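Bromodomain protein, putative (Plasmodium falciparum 3D7, PDB 4PY6) contains a bromodomain, a module that probably binds acetyl-lysine, as on histone tails, and that here holds a small molecule in its pocket. Local coordinates at residues I88-I102 against I115-W129. Numbering follows the deposited sequence.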
ATOM      1  N   ILE A  88      -6.472 -19.498  -0.529  1.00 21.74           N
ATOM      2  CA  ILE A  88      -7.556 -18.541  -0.267  1.00 21.38           C
ATOM      3  C   ILE A  88      -7.820 -18.337   1.238  1.00 24.76           C
ATOM      4  O   ILE A  88      -8.313 -17.277   1.630  1.00 24.35           O
ATOM      5  CB  ILE A  88      -8.845 -18.932  -1.053  1.00 25.24           C
ATOM      6  CG1 ILE A  88      -9.774 -17.720  -1.302  1.00 25.75           C
ATOM      7  CG2 ILE A  88      -9.596 -20.094  -0.386  1.00 26.42           C
ATOM      8  CD1 ILE A  88      -9.370 -16.801  -2.460  1.00 32.18           C
ATOM      9  N   ASP A  89      -7.507 -19.357   2.069  1.00 21.06           N
ATOM     10  CA  ASP A  89      -7.671 -19.310   3.524  1.00 20.51           C
ATOM     11  C   ASP A  89      -6.713 -18.274   4.128  1.00 23.52           C
ATOM     12  O   ASP A  89      -7.054 -17.637   5.124  1.00 23.56           O
ATOM     13  CB  ASP A  89      -7.463 -20.702   4.147  1.00 22.60           C
ATOM     14  CG  ASP A  89      -8.419 -21.785   3.672  1.00 33.28           C
ATOM     15  OD1 ASP A  89      -9.598 -21.464   3.396  1.00 34.14           O
ATOM     16  OD2 ASP A  89      -8.003 -22.962   3.626  1.00 40.14           O
ATOM     17  N   PHE A  90      -5.536 -18.084   3.489  1.00 19.48           N
ATOM     18  CA  PHE A  90      -4.523 -17.090   3.855  1.00 18.84           C
ATOM     19  C   PHE A  90      -5.042 -15.708   3.437  1.00 22.62           C
ATOM     20  O   PHE A  90      -4.899 -14.751   4.198  1.00 22.49           O
ATOM     21  CB  PHE A  90      -3.180 -17.420   3.165  1.00 20.44           C
ATOM     22  CG  PHE A  90      -2.198 -16.280   2.991  1.00 21.66           C
ATOM     23  CD1 PHE A  90      -2.239 -15.471   1.859  1.00 24.61           C
ATOM     24  CD2 PHE A  90      -1.199 -16.051   3.929  1.00 23.41           C
ATOM     25  CE1 PHE A  90      -1.328 -14.425   1.692  1.00 25.52           C
ATOM     26  CE2 PHE A  90      -0.281 -15.009   3.756  1.00 26.29           C
ATOM     27  CZ  PHE A  90      -0.350 -14.206   2.637  1.00 24.56           C
ATOM     28  N   TYR A  91      -5.632 -15.619   2.220  1.00 19.04           N
ATOM     29  CA  TYR A  91      -6.224 -14.412   1.635  1.00 18.82           C
ATOM     30  C   TYR A  91      -7.310 -13.858   2.565  1.00 23.36           C
ATOM     31  O   TYR A  91      -7.309 -12.660   2.852  1.00 23.33           O
ATOM     32  CB  TYR A  91      -6.792 -14.717   0.225  1.00 19.89           C
ATOM     33  CG  TYR A  91      -7.620 -13.603  -0.379  1.00 21.57           C
ATOM     34  CD1 TYR A  91      -7.024 -12.583  -1.115  1.00 23.86           C
ATOM     35  CD2 TYR A  91      -9.005 -13.577  -0.232  1.00 22.54           C
ATOM     36  CE1 TYR A  91      -7.778 -11.544  -1.656  1.00 24.98           C
ATOM     37  CE2 TYR A  91      -9.769 -12.537  -0.762  1.00 23.98           C
ATOM     38  CZ  TYR A  91      -9.151 -11.525  -1.477  1.00 30.88           C
ATOM     39  OH  TYR A  91      -9.897 -10.504  -2.013  1.00 32.15           O
ATOM     40  N   HIS A  92      -8.221 -14.736   3.037  1.00 20.22           N
ATOM     41  CA  HIS A  92      -9.317 -14.385   3.942  1.00 20.25           C
ATOM     42  C   HIS A  92      -8.818 -13.872   5.286  1.00 23.09           C
ATOM     43  O   HIS A  92      -9.403 -12.929   5.818  1.00 22.99           O
ATOM     44  CB  HIS A  92     -10.283 -15.567   4.132  1.00 21.46           C
ATOM     45  CG  HIS A  92     -11.097 -15.902   2.916  1.00 25.49           C
ATOM     46  ND1 HIS A  92     -11.584 -17.181   2.709  1.00 27.75           N
ATOM     47  CD2 HIS A  92     -11.486 -15.116   1.885  1.00 27.47           C
ATOM     48  CE1 HIS A  92     -12.250 -17.131   1.567  1.00 27.73           C
ATOM     49  NE2 HIS A  92     -12.216 -15.910   1.034  1.00 28.02           N
ATOM     50  N   ASP A  93      -7.724 -14.466   5.814  1.00 18.60           N
ATOM     51  CA  ASP A  93      -7.110 -14.065   7.085  1.00 17.97           C
ATOM     52  C   ASP A  93      -6.394 -12.724   6.969  1.00 21.41           C
ATOM     53  O   ASP A  93      -6.510 -11.896   7.872  1.00 21.06           O
ATOM     54  CB  ASP A  93      -6.171 -15.157   7.628  1.00 19.47           C
ATOM     55  CG  ASP A  93      -6.827 -16.214   8.509  1.00 27.32           C
ATOM     56  OD1 ASP A  93      -8.069 -16.183   8.658  1.00 27.67           O
ATOM     57  OD2 ASP A  93      -6.095 -17.055   9.067  1.00 32.29           O
ATOM     58  N   MET A  94      -5.668 -12.499   5.853  1.00 17.79           N
ATOM     59  CA  MET A  94      -4.963 -11.239   5.598  1.00 17.66           C
ATOM     60  C   MET A  94      -5.970 -10.099   5.469  1.00 21.98           C
ATOM     61  O   MET A  94      -5.768  -9.050   6.077  1.00 22.03           O
ATOM     62  CB  MET A  94      -4.078 -11.332   4.348  1.00 19.98           C
ATOM     63  CG  MET A  94      -2.847 -12.207   4.519  1.00 23.48           C
ATOM     64  SD  MET A  94      -1.520 -11.448   5.484  1.00 28.09           S
ATOM     65  CE  MET A  94      -0.721 -10.491   4.235  1.00 25.28           C
ATOM     66  N   LYS A  95      -7.086 -10.334   4.734  1.00 18.69           N
ATOM     67  CA  LYS A  95      -8.178  -9.369   4.545  1.00 19.09           C
ATOM     68  C   LYS A  95      -8.890  -9.066   5.867  1.00 23.43           C
ATOM     69  O   LYS A  95      -9.333  -7.935   6.076  1.00 23.73           O
ATOM     70  CB  LYS A  95      -9.195  -9.880   3.507  1.00 21.97           C
ATOM     71  CG  LYS A  95      -8.736  -9.784   2.042  1.00 34.88           C
ATOM     72  CD  LYS A  95      -8.806  -8.370   1.447  1.00 43.88           C
ATOM     73  CE  LYS A  95     -10.176  -7.979   0.942  1.00 54.32           C
ATOM     74  NZ  LYS A  95     -10.165  -6.630   0.312  1.00 63.76           N
ATOM     75  N   LEU A  96      -8.984 -10.079   6.752  1.00 19.65           N
ATOM     76  CA  LEU A  96      -9.613  -9.999   8.070  1.00 19.58           C
ATOM     77  C   LEU A  96      -8.921  -8.982   8.983  1.00 23.56           C
ATOM     78  O   LEU A  96      -9.616  -8.278   9.714  1.00 23.96           O
ATOM     79  CB  LEU A  96      -9.648 -11.398   8.710  1.00 19.36           C
ATOM     80  CG  LEU A  96     -10.510 -11.629   9.950  1.00 24.52           C
ATOM     81  CD1 LEU A  96     -11.981 -11.328   9.684  1.00 25.47           C
ATOM     82  CD2 LEU A  96     -10.367 -13.061  10.429  1.00 26.51           C
ATOM     83  N   ILE A  97      -7.571  -8.885   8.920  1.00 19.47           N
ATOM     84  CA  ILE A  97      -6.764  -7.933   9.701  1.00 19.64           C
ATOM     85  C   ILE A  97      -7.269  -6.499   9.468  1.00 24.32           C
ATOM     86  O   ILE A  97      -7.582  -5.786  10.425  1.00 24.84           O
ATOM     87  CB  ILE A  97      -5.245  -8.036   9.343  1.00 22.52           C
ATOM     88  CG1 ILE A  97      -4.656  -9.425   9.647  1.00 22.50           C
ATOM     89  CG2 ILE A  97      -4.433  -6.924  10.023  1.00 23.62           C
ATOM     90  CD1 ILE A  97      -3.241  -9.645   9.071  1.00 29.39           C
ATOM     91  N   TYR A  98      -7.338  -6.093   8.190  1.00 20.42           N
ATOM     92  CA  TYR A  98      -7.746  -4.757   7.774  1.00 21.19           C
ATOM     93  C   TYR A  98      -9.235  -4.504   7.969  1.00 27.19           C
ATOM     94  O   TYR A  98      -9.605  -3.398   8.362  1.00 28.19           O
ATOM     95  CB  TYR A  98      -7.281  -4.454   6.334  1.00 21.84           C
ATOM     96  CG  TYR A  98      -5.916  -5.025   5.997  1.00 21.98           C
ATOM     97  CD1 TYR A  98      -4.785  -4.663   6.725  1.00 23.76           C
ATOM     98  CD2 TYR A  98      -5.759  -5.935   4.958  1.00 22.09           C
ATOM     99  CE1 TYR A  98      -3.539  -5.219   6.448  1.00 23.51           C
ATOM    100  CE2 TYR A  98      -4.508  -6.461   4.640  1.00 22.54           C
ATOM    101  CZ  TYR A  98      -3.400  -6.104   5.391  1.00 29.06           C
ATOM    102  OH  TYR A  98      -2.166  -6.631   5.091  1.00 28.78           O
ATOM    103  N   LYS A  99     -10.082  -5.530   7.738  1.00 23.98           N
ATOM    104  CA  LYS A  99     -11.535  -5.442   7.921  1.00 24.90           C
ATOM    105  C   LYS A  99     -11.923  -5.256   9.398  1.00 30.00           C
ATOM    106  O   LYS A  99     -12.886  -4.541   9.684  1.00 30.85           O
ATOM    107  CB  LYS A  99     -12.240  -6.670   7.327  1.00 27.17           C
ATOM    108  CG  LYS A  99     -12.426  -6.605   5.820  1.00 38.94           C
ATOM    109  CD  LYS A  99     -13.175  -7.820   5.302  1.00 48.27           C
ATOM    110  CE  LYS A  99     -13.335  -7.781   3.803  1.00 59.55           C
ATOM    111  NZ  LYS A  99     -14.189  -8.896   3.313  1.00 69.87           N
ATOM    112  N   ASN A 100     -11.168  -5.887  10.329  1.00 26.01           N
ATOM    113  CA  ASN A 100     -11.398  -5.780  11.777  1.00 26.27           C
ATOM    114  C   ASN A 100     -11.091  -4.379  12.289  1.00 31.25           C
ATOM    115  O   ASN A 100     -11.774  -3.900  13.193  1.00 31.84           O
ATOM    116  CB  ASN A 100     -10.556  -6.800  12.552  1.00 24.74           C
ATOM    117  CG  ASN A 100     -11.082  -8.213  12.543  1.00 37.84           C
ATOM    118  OD1 ASN A 100     -12.255  -8.479  12.254  1.00 27.03           O
ATOM    119  ND2 ASN A 100     -10.220  -9.155  12.885  1.00 30.60           N
ATOM    120  N   CYS A 101     -10.061  -3.733  11.717  1.00 27.91           N
ATOM    121  CA  CYS A 101      -9.622  -2.387  12.084  1.00 28.63           C
ATOM    122  C   CYS A 101     -10.647  -1.313  11.706  1.00 33.30           C
ATOM    123  O   CYS A 101     -10.891  -0.408  12.502  1.00 33.90           O
ATOM    124  CB  CYS A 101      -8.249  -2.090  11.490  1.00 28.66           C
ATOM    125  SG  CYS A 101      -7.547  -0.505  12.009  1.00 33.96           S
ATOM    126  N   ILE A 102     -11.240  -1.418  10.504  1.00 29.82           N
ATOM    127  CA  ILE A 102     -12.239  -0.469  10.001  1.00 30.97           C
ATOM    128  C   ILE A 102     -13.571  -0.616  10.755  1.00 36.07           C
ATOM    129  O   ILE A 102     -14.194   0.393  11.093  1.00 37.37           O
ATOM    130  CB  ILE A 102     -12.393  -0.566   8.445  1.00 33.89           C
ATOM    131  CG1 ILE A 102     -11.027  -0.461   7.692  1.00 33.73           C
ATOM    132  CG2 ILE A 102     -13.440   0.413   7.878  1.00 35.84           C
ATOM    133  CD1 ILE A 102     -10.139   0.816   7.952  1.00 42.68           C
ATOM    134  N   ILE A 115      -6.527   3.851  10.650  1.00 33.58           N
ATOM    135  CA  ILE A 115      -7.521   3.621   9.596  1.00 33.19           C
ATOM    136  C   ILE A 115      -6.848   3.719   8.219  1.00 37.37           C
ATOM    137  O   ILE A 115      -7.127   2.889   7.349  1.00 36.34           O
ATOM    138  CB  ILE A 115      -8.786   4.520   9.782  1.00 37.62           C
ATOM    139  CG1 ILE A 115      -9.651   3.979  10.949  1.00 37.69           C
ATOM    140  CG2 ILE A 115      -9.622   4.648   8.489  1.00 38.39           C
ATOM    141  CD1 ILE A 115     -10.597   4.974  11.596  1.00 46.65           C
ATOM    142  N   GLU A 116      -5.912   4.680   8.056  1.00 34.87           N
ATOM    143  CA  GLU A 116      -5.145   4.860   6.822  1.00 35.01           C
ATOM    144  C   GLU A 116      -4.187   3.683   6.610  1.00 37.26           C
ATOM    145  O   GLU A 116      -4.076   3.198   5.484  1.00 36.34           O
ATOM    146  CB  GLU A 116      -4.398   6.209   6.817  1.00 38.34           C
ATOM    147  CG  GLU A 116      -3.745   6.581   5.491  1.00 49.71           C
ATOM    148  CD  GLU A 116      -4.658   6.620   4.280  1.00 72.08           C
ATOM    149  OE1 GLU A 116      -5.607   7.436   4.271  1.00 72.02           O
ATOM    150  OE2 GLU A 116      -4.417   5.835   3.335  1.00 65.09           O
ATOM    151  N   ALA A 117      -3.536   3.203   7.696  1.00 33.09           N
ATOM    152  CA  ALA A 117      -2.618   2.057   7.670  1.00 31.49           C
ATOM    153  C   ALA A 117      -3.341   0.765   7.274  1.00 33.42           C
ATOM    154  O   ALA A 117      -2.759  -0.054   6.567  1.00 32.22           O
ATOM    155  CB  ALA A 117      -1.946   1.884   9.024  1.00 32.25           C
ATOM    156  N   ALA A 118      -4.604   0.595   7.714  1.00 29.55           N
ATOM    157  CA  ALA A 118      -5.418  -0.580   7.397  1.00 28.03           C
ATOM    158  C   ALA A 118      -5.905  -0.533   5.951  1.00 31.20           C
ATOM    159  O   ALA A 118      -5.854  -1.552   5.260  1.00 29.70           O
ATOM    160  CB  ALA A 118      -6.601  -0.677   8.348  1.00 28.82           C
ATOM    161  N   LYS A 119      -6.362   0.652   5.495  1.00 28.71           N
ATOM    162  CA  LYS A 119      -6.855   0.876   4.136  1.00 28.82           C
ATOM    163  C   LYS A 119      -5.744   0.732   3.094  1.00 32.06           C
ATOM    164  O   LYS A 119      -5.947   0.038   2.097  1.00 30.83           O
ATOM    165  CB  LYS A 119      -7.553   2.243   4.018  1.00 33.01           C
ATOM    166  CG  LYS A 119      -8.977   2.255   4.565  1.00 47.86           C
ATOM    167  CD  LYS A 119      -9.569   3.657   4.545  1.00 60.30           C
ATOM    168  CE  LYS A 119     -10.990   3.681   5.052  1.00 71.24           C
ATOM    169  NZ  LYS A 119     -11.527   5.067   5.105  1.00 82.60           N
ATOM    170  N   SER A 120      -4.570   1.349   3.342  1.00 29.24           N
ATOM    171  CA  SER A 120      -3.420   1.298   2.433  1.00 29.37           C
ATOM    172  C   SER A 120      -2.813  -0.098   2.314  1.00 31.76           C
ATOM    173  O   SER A 120      -2.455  -0.507   1.209  1.00 31.62           O
ATOM    174  CB  SER A 120      -2.357   2.315   2.837  1.00 33.74           C
ATOM    175  OG  SER A 120      -2.873   3.635   2.782  1.00 42.88           O
ATOM    176  N   SER A 121      -2.709  -0.829   3.441  1.00 26.99           N
ATOM    177  CA  SER A 121      -2.159  -2.188   3.468  1.00 25.45           C
ATOM    178  C   SER A 121      -3.059  -3.177   2.731  1.00 27.89           C
ATOM    179  O   SER A 121      -2.546  -4.093   2.089  1.00 27.14           O
ATOM    180  CB  SER A 121      -1.911  -2.647   4.898  1.00 28.52           C
ATOM    181  OG  SER A 121      -0.955  -1.824   5.544  1.00 38.28           O
ATOM    182  N   ASP A 122      -4.391  -2.970   2.801  1.00 23.79           N
ATOM    183  CA  ASP A 122      -5.402  -3.771   2.108  1.00 22.74           C
ATOM    184  C   ASP A 122      -5.216  -3.627   0.598  1.00 26.06           C
ATOM    185  O   ASP A 122      -5.276  -4.625  -0.120  1.00 25.03           O
ATOM    186  CB  ASP A 122      -6.818  -3.328   2.521  1.00 25.13           C
ATOM    187  CG  ASP A 122      -7.928  -4.108   1.844  1.00 36.40           C
ATOM    188  OD1 ASP A 122      -8.269  -5.200   2.339  1.00 36.15           O
ATOM    189  OD2 ASP A 122      -8.447  -3.627   0.814  1.00 44.45           O
ATOM    190  N   MET A 123      -4.972  -2.385   0.132  1.00 23.38           N
ATOM    191  CA  MET A 123      -4.737  -2.053  -1.274  1.00 23.73           C
ATOM    192  C   MET A 123      -3.405  -2.640  -1.735  1.00 26.90           C
ATOM    193  O   MET A 123      -3.342  -3.207  -2.825  1.00 26.78           O
ATOM    194  CB  MET A 123      -4.790  -0.532  -1.499  1.00 27.73           C
ATOM    195  CG  MET A 123      -6.136   0.073  -1.164  1.00 32.07           C
ATOM    196  SD  MET A 123      -6.289   1.805  -1.629  1.00 38.73           S
ATOM    197  CE  MET A 123      -7.936   2.141  -1.049  1.00 35.80           C
ATOM    198  N   LYS A 124      -2.357  -2.550  -0.880  1.00 22.97           N
ATOM    199  CA  LYS A 124      -1.022  -3.101  -1.140  1.00 22.49           C
ATOM    200  C   LYS A 124      -1.085  -4.635  -1.219  1.00 26.35           C
ATOM    201  O   LYS A 124      -0.462  -5.214  -2.111  1.00 26.39           O
ATOM    202  CB  LYS A 124      -0.016  -2.632  -0.071  1.00 24.61           C
ATOM    203  CG  LYS A 124       1.433  -2.984  -0.389  1.00 31.74           C
ATOM    204  CD  LYS A 124       2.387  -2.629   0.736  1.00 37.25           C
ATOM    205  CE  LYS A 124       3.754  -3.214   0.489  1.00 44.07           C
ATOM    206  NZ  LYS A 124       4.737  -2.787   1.514  1.00 52.37           N
ATOM    207  N   PHE A 125      -1.849  -5.284  -0.300  1.00 22.46           N
ATOM    208  CA  PHE A 125      -2.039  -6.738  -0.264  1.00 21.57           C
ATOM    209  C   PHE A 125      -2.763  -7.227  -1.518  1.00 26.02           C
ATOM    210  O   PHE A 125      -2.360  -8.242  -2.092  1.00 25.35           O
ATOM    211  CB  PHE A 125      -2.784  -7.193   1.015  1.00 22.81           C
ATOM    212  CG  PHE A 125      -3.322  -8.608   0.954  1.00 23.79           C
ATOM    213  CD1 PHE A 125      -2.461  -9.700   0.995  1.00 26.35           C
ATOM    214  CD2 PHE A 125      -4.684  -8.847   0.816  1.00 26.13           C
ATOM    215  CE1 PHE A 125      -2.953 -11.005   0.897  1.00 26.80           C
ATOM    216  CE2 PHE A 125      -5.177 -10.152   0.723  1.00 28.46           C
ATOM    217  CZ  PHE A 125      -4.306 -11.222   0.760  1.00 25.97           C
ATOM    218  N   GLU A 126      -3.832  -6.508  -1.935  1.00 23.21           N
ATOM    219  CA  GLU A 126      -4.627  -6.827  -3.124  1.00 23.29           C
ATOM    220  C   GLU A 126      -3.792  -6.774  -4.399  1.00 27.66           C
ATOM    221  O   GLU A 126      -4.028  -7.576  -5.303  1.00 27.73           O
ATOM    222  CB  GLU A 126      -5.854  -5.915  -3.238  1.00 25.43           C
ATOM    223  CG  GLU A 126      -7.044  -6.362  -2.400  1.00 34.28           C
ATOM    224  CD  GLU A 126      -7.740  -7.649  -2.808  1.00 53.05           C
ATOM    225  OE1 GLU A 126      -7.752  -7.978  -4.018  1.00 47.81           O
ATOM    226  OE2 GLU A 126      -8.311  -8.313  -1.914  1.00 44.15           O
ATOM    227  N   PHE A 127      -2.807  -5.850  -4.463  1.00 24.46           N
ATOM    228  CA  PHE A 127      -1.884  -5.729  -5.596  1.00 24.94           C
ATOM    229  C   PHE A 127      -0.976  -6.956  -5.623  1.00 28.98           C
ATOM    230  O   PHE A 127      -0.822  -7.574  -6.674  1.00 29.20           O
ATOM    231  CB  PHE A 127      -1.050  -4.431  -5.504  1.00 27.31           C
ATOM    232  CG  PHE A 127       0.108  -4.348  -6.478  1.00 29.32           C
ATOM    233  CD1 PHE A 127       1.374  -4.802  -6.120  1.00 31.66           C
ATOM    234  CD2 PHE A 127      -0.070  -3.828  -7.754  1.00 32.41           C
ATOM    235  CE1 PHE A 127       2.439  -4.741  -7.024  1.00 33.43           C
ATOM    236  CE2 PHE A 127       0.998  -3.763  -8.655  1.00 36.03           C
ATOM    237  CZ  PHE A 127       2.246  -4.214  -8.282  1.00 33.68           C
ATOM    238  N   LEU A 128      -0.378  -7.296  -4.461  1.00 25.40           N
ATOM    239  CA  LEU A 128       0.528  -8.432  -4.285  1.00 24.89           C
ATOM    240  C   LEU A 128      -0.157  -9.771  -4.530  1.00 28.28           C
ATOM    241  O   LEU A 128       0.478 -10.689  -5.051  1.00 28.11           O
ATOM    242  CB  LEU A 128       1.202  -8.401  -2.902  1.00 24.40           C
ATOM    243  CG  LEU A 128       2.260  -7.310  -2.689  1.00 30.04           C
ATOM    244  CD1 LEU A 128       2.518  -7.084  -1.215  1.00 29.91           C
ATOM    245  CD2 LEU A 128       3.560  -7.635  -3.417  1.00 32.68           C
ATOM    246  N   TRP A 129      -1.457  -9.874  -4.182  1.00 24.31           N
ATOM    247  CA  TRP A 129      -2.254 -11.079  -4.409  1.00 23.33           C
ATOM    248  C   TRP A 129      -2.559 -11.223  -5.901  1.00 27.12           C
ATOM    249  O   TRP A 129      -2.467 -12.328  -6.425  1.00 26.66           O
ATOM    250  CB  TRP A 129      -3.547 -11.065  -3.579  1.00 21.53           C
ATOM    251  CG  TRP A 129      -4.394 -12.292  -3.764  1.00 22.25           C
ATOM    252  CD1 TRP A 129      -5.466 -12.429  -4.594  1.00 25.81           C
ATOM    253  CD2 TRP A 129      -4.209 -13.565  -3.131  1.00 21.37           C
ATOM    254  NE1 TRP A 129      -5.968 -13.706  -4.511  1.00 25.02           N
ATOM    255  CE2 TRP A 129      -5.218 -14.425  -3.617  1.00 25.53           C
ATOM    256  CE3 TRP A 129      -3.293 -14.062  -2.186  1.00 21.99           C
ATOM    257  CZ2 TRP A 129      -5.342 -15.754  -3.192  1.00 24.47           C
ATOM    258  CZ3 TRP A 129      -3.419 -15.378  -1.763  1.00 23.13           C
ATOM    259  CH2 TRP A 129      -4.427 -16.210  -2.270  1.00 24.04           C
TER
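Tyr-91 crosses Trp-129 and Phe-125, starting with its CB over the six-membered ring of Trp-129, 3.8 Å from the centroid and 14° off the normal, a CH-pi contact. CG lies near Trp-129 CE2; CD1 sits above the indole and also reaches Phe-125 CE2 at 3.6 Å, the Tyr-91 and Phe-125 planes meeting obliquely at 36°. CE1 lies between Phe-125 CE2 and Glu-126 OE2, 3.3 Å from the latter, which CZ also approaches. CG anti to the backbone N carries the ring across the Trp-129 face, bringing OH to the syn lone pair of Glu-126 OE2, to which it donates at 2.7 Å. Lys-95 NZ, on a chain bent at chi2 and chi3, forms salt bridges to Asp-122 OD1 (3.1 Å) and, longer and weaker, to Glu-126 OE2. Phe-125 is a knob among Tyr-91, Met-94, Lys-95 and Tyr-98, with Met-94 CB over its face. Conversely, Tyr-98 inserts among Ala-118, Ser-121, Asp-122 and Phe-125, its OH hydrogen-bonded to Tyr-72 OH. Cys-101, whose side chain is about 4 Å from the bound ligand at the nearest atoms, packs on Ala-118. The segment axes cross at -154°, consistent with the antiparallel last two helices of the left-handed bromodomain bundle. Gripped by hydroxyl and lysine, OE2 probably keeps its charge stabilised and fixes the Tyr-91 ring beside buried Phe-125 and Trp-129.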